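Local coordinates for protein alpha-Amylase (Thermotoga maritima, PDB 2B5D) that belongs to glycoside hydrolase family 57 and is named an alpha-amylase, a carbohydrate-active enzyme built on a parallel beta/alpha core, at residues I139-L149 against Q162-Y170. Numbering follows the deposited sequence.
Sequences IVTCNATHAFL and QITVGVKNY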
# COMPACT_ATOMS: atom_id res chain seq x y z
N ILE A 139 12.82 20.72 -36.27
CA ILE A 139 12.03 19.81 -35.44
C ILE A 139 12.07 18.42 -36.04
O ILE A 139 11.63 18.20 -37.16
CB ILE A 139 10.54 20.22 -35.41
CG1 ILE A 139 10.35 21.70 -35.14
CG2 ILE A 139 9.76 19.34 -34.45
CD1 ILE A 139 8.99 22.16 -35.47
N VAL A 140 12.61 17.48 -35.26
CA VAL A 140 12.68 16.10 -35.60
C VAL A 140 11.50 15.32 -34.94
O VAL A 140 10.86 15.80 -33.99
CB VAL A 140 14.03 15.54 -35.16
CG1 VAL A 140 15.16 16.46 -35.68
CG2 VAL A 140 14.11 15.41 -33.65
N THR A 141 11.20 14.14 -35.48
CA THR A 141 10.11 13.32 -34.94
C THR A 141 10.69 12.37 -33.89
O THR A 141 11.88 12.45 -33.58
CB THR A 141 9.35 12.49 -36.08
OG1 THR A 141 8.27 11.74 -35.50
CG2 THR A 141 10.25 11.50 -36.76
N CYS A 142 9.87 11.46 -33.37
CA CYS A 142 10.33 10.43 -32.46
C CYS A 142 9.52 9.18 -32.76
O CYS A 142 8.51 9.27 -33.41
CB CYS A 142 10.12 10.95 -31.00
SG CYS A 142 10.67 9.79 -29.77
N ASN A 143 9.94 8.00 -32.32
CA ASN A 143 9.06 6.86 -32.51
C ASN A 143 7.68 7.07 -31.85
O ASN A 143 7.56 7.94 -30.93
CB ASN A 143 9.70 5.51 -32.14
CG ASN A 143 10.52 5.54 -30.86
OD1 ASN A 143 11.47 6.29 -30.71
ND2 ASN A 143 10.23 4.61 -29.99
N ALA A 144 6.63 6.34 -32.28
CA ALA A 144 5.24 6.85 -32.13
C ALA A 144 4.91 7.04 -30.64
O ALA A 144 4.16 7.94 -30.25
CB ALA A 144 4.23 5.87 -32.75
N THR A 145 5.46 6.16 -29.83
CA THR A 145 5.05 6.14 -28.46
C THR A 145 6.24 6.29 -27.49
O THR A 145 6.05 6.10 -26.30
CB THR A 145 4.14 4.90 -28.29
OG1 THR A 145 2.84 5.34 -27.90
CG2 THR A 145 4.66 3.83 -27.47
N HIS A 146 7.44 6.59 -28.02
CA HIS A 146 8.66 6.78 -27.22
C HIS A 146 8.95 5.46 -26.52
O HIS A 146 9.40 5.42 -25.37
CB HIS A 146 8.46 7.93 -26.23
CG HIS A 146 9.72 8.56 -25.71
ND1 HIS A 146 10.37 8.10 -24.58
CD2 HIS A 146 10.38 9.67 -26.11
CE1 HIS A 146 11.42 8.87 -24.34
NE2 HIS A 146 11.44 9.84 -25.25
N ALA A 147 8.65 4.38 -27.22
CA ALA A 147 9.10 3.07 -26.76
C ALA A 147 10.62 2.96 -26.91
O ALA A 147 11.21 3.52 -27.82
CB ALA A 147 8.38 1.92 -27.57
N PHE A 148 11.23 2.17 -26.05
CA PHE A 148 12.65 1.98 -26.10
C PHE A 148 12.87 0.83 -27.07
O PHE A 148 12.69 -0.32 -26.70
CB PHE A 148 13.16 1.65 -24.69
CG PHE A 148 14.62 1.35 -24.61
CD1 PHE A 148 15.03 0.11 -24.20
CD2 PHE A 148 15.58 2.35 -24.80
CE1 PHE A 148 16.40 -0.20 -24.09
CE2 PHE A 148 16.94 2.06 -24.67
CZ PHE A 148 17.35 0.75 -24.31
N LEU A 149 13.35 1.17 -28.28
CA LEU A 149 13.30 0.24 -29.43
C LEU A 149 14.21 -0.96 -29.24
O LEU A 149 13.86 -2.01 -29.69
CB LEU A 149 13.56 0.94 -30.75
CG LEU A 149 12.61 2.09 -31.02
CD1 LEU A 149 13.04 2.92 -32.27
CD2 LEU A 149 11.10 1.64 -31.07
N GLN A 162 6.33 1.46 -34.88
CA GLN A 162 6.73 2.63 -34.05
C GLN A 162 7.31 3.78 -34.84
O GLN A 162 6.86 4.93 -34.70
CB GLN A 162 7.70 2.25 -32.92
CG GLN A 162 7.01 1.63 -31.72
CD GLN A 162 6.39 2.65 -30.78
OE1 GLN A 162 6.92 3.78 -30.61
NE2 GLN A 162 5.27 2.25 -30.10
N ILE A 163 8.28 3.50 -35.71
CA ILE A 163 8.88 4.58 -36.56
C ILE A 163 7.91 5.21 -37.54
O ILE A 163 7.78 6.47 -37.58
CB ILE A 163 10.12 4.04 -37.37
CG1 ILE A 163 11.27 3.73 -36.38
CG2 ILE A 163 10.55 5.04 -38.44
CD1 ILE A 163 12.05 2.52 -36.75
N THR A 164 7.24 4.36 -38.36
CA THR A 164 6.34 4.88 -39.38
C THR A 164 5.21 5.68 -38.85
O THR A 164 4.81 6.71 -39.45
CB THR A 164 5.69 3.71 -40.25
OG1 THR A 164 6.74 2.98 -40.89
CG2 THR A 164 4.78 4.26 -41.26
N VAL A 165 4.62 5.20 -37.75
CA VAL A 165 3.53 5.94 -37.13
C VAL A 165 3.96 7.33 -36.65
O VAL A 165 3.26 8.32 -36.92
CB VAL A 165 2.75 5.09 -36.09
CG1 VAL A 165 1.69 5.94 -35.35
CG2 VAL A 165 2.05 3.90 -36.81
N GLY A 166 5.14 7.42 -36.02
CA GLY A 166 5.71 8.72 -35.69
C GLY A 166 5.90 9.63 -36.88
O GLY A 166 5.52 10.82 -36.85
N VAL A 167 6.49 9.06 -37.95
CA VAL A 167 6.78 9.82 -39.18
C VAL A 167 5.50 10.39 -39.77
O VAL A 167 5.41 11.60 -40.02
CB VAL A 167 7.60 8.94 -40.21
CG1 VAL A 167 7.66 9.60 -41.56
CG2 VAL A 167 9.06 8.64 -39.65
N LYS A 168 4.50 9.53 -39.95
CA LYS A 168 3.19 9.96 -40.47
C LYS A 168 2.51 10.95 -39.55
O LYS A 168 1.91 11.95 -40.02
CB LYS A 168 2.28 8.77 -40.71
CG LYS A 168 2.65 7.93 -41.93
CD LYS A 168 1.45 7.08 -42.39
CE LYS A 168 1.90 5.88 -43.26
NZ LYS A 168 2.99 6.23 -44.25
N ASN A 169 2.61 10.71 -38.23
CA ASN A 169 2.02 11.66 -37.29
C ASN A 169 2.61 13.07 -37.36
O ASN A 169 1.88 14.08 -37.32
CB ASN A 169 2.03 11.13 -35.85
CG ASN A 169 1.19 11.98 -34.95
OD1 ASN A 169 -0.03 11.90 -35.00
ND2 ASN A 169 1.84 12.87 -34.19
N TYR A 170 3.93 13.13 -37.48
CA TYR A 170 4.60 14.37 -37.76
C TYR A 170 4.12 15.03 -39.05
O TYR A 170 3.84 16.26 -39.07
CB TYR A 170 6.12 14.15 -37.77
CG TYR A 170 6.99 15.36 -38.03
CD1 TYR A 170 7.76 15.93 -37.01
CD2 TYR A 170 7.09 15.91 -39.32
CE1 TYR A 170 8.60 17.01 -37.26
CE2 TYR A 170 7.92 17.01 -39.58
CZ TYR A 170 8.68 17.54 -38.55
OH TYR A 170 9.50 18.61 -38.82
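Strand residues Ile139 to Cys142 run roughly antiparallel to helix segment 162-170, at 142° between their N-to-C directions, the short axes approaching to 7.5 Å, and the backbones close to 4.0 Å between the CA atoms of Ala144 and Gly166. They are the first strand and the helix of the beta-alpha-beta crossover that goes on to strand 180-182, and illustrate how one buried glutamine can hold the loop leaving a strand against the following helix. Gln162 bends at chi2, bringing its amide against the type I turn from Asn143 to His146. There OE1 accepts the backbone N of Thr145 at 2.9 Å, the donor tilted 22° from the carbonyl plane, and a weak second bond from Asn143 ND2, the two amide planes 74° apart; NE2 hydrogen-bonds to Gln460 OE1, so both ends of the amide are used. Asn143 ND2 is held more firmly by Ala147 O, at 2.6 Å and on a lone pair, so the asparagine ties the loop to itself while reaching the helix. Ala147 CB lies against the glutamine amide carbon, and Leu149 CD2 packs against its CB. Alongside, Ala144 N makes a weak bond to Gln162 O, and Ala144 CB touches Val165 CG1 at 3.6 Å. At Gly166 a CB would point at the strand and run into Cys142 O, which lies 3.7 Å from the glycine CA. Farther back along the strand, Tyr170 extends with CG anti to the backbone N, bringing OH within 2.7 Å of Ile139 O; CE1 meets Ile139 CG2, while Thr141 CB approaches the ring obliquely. Gln132 NE2, from helix 125-134, hydrogen-bonds to both Tyr170 OH and Ile139 O. Strand 137-142 lies between parallel strands 53-57 and 180-182, while Phe457 of helix 443-458 packs on Ala144, Gln162 and Val165, and helix 192-198 covers Leu149 and Ile163.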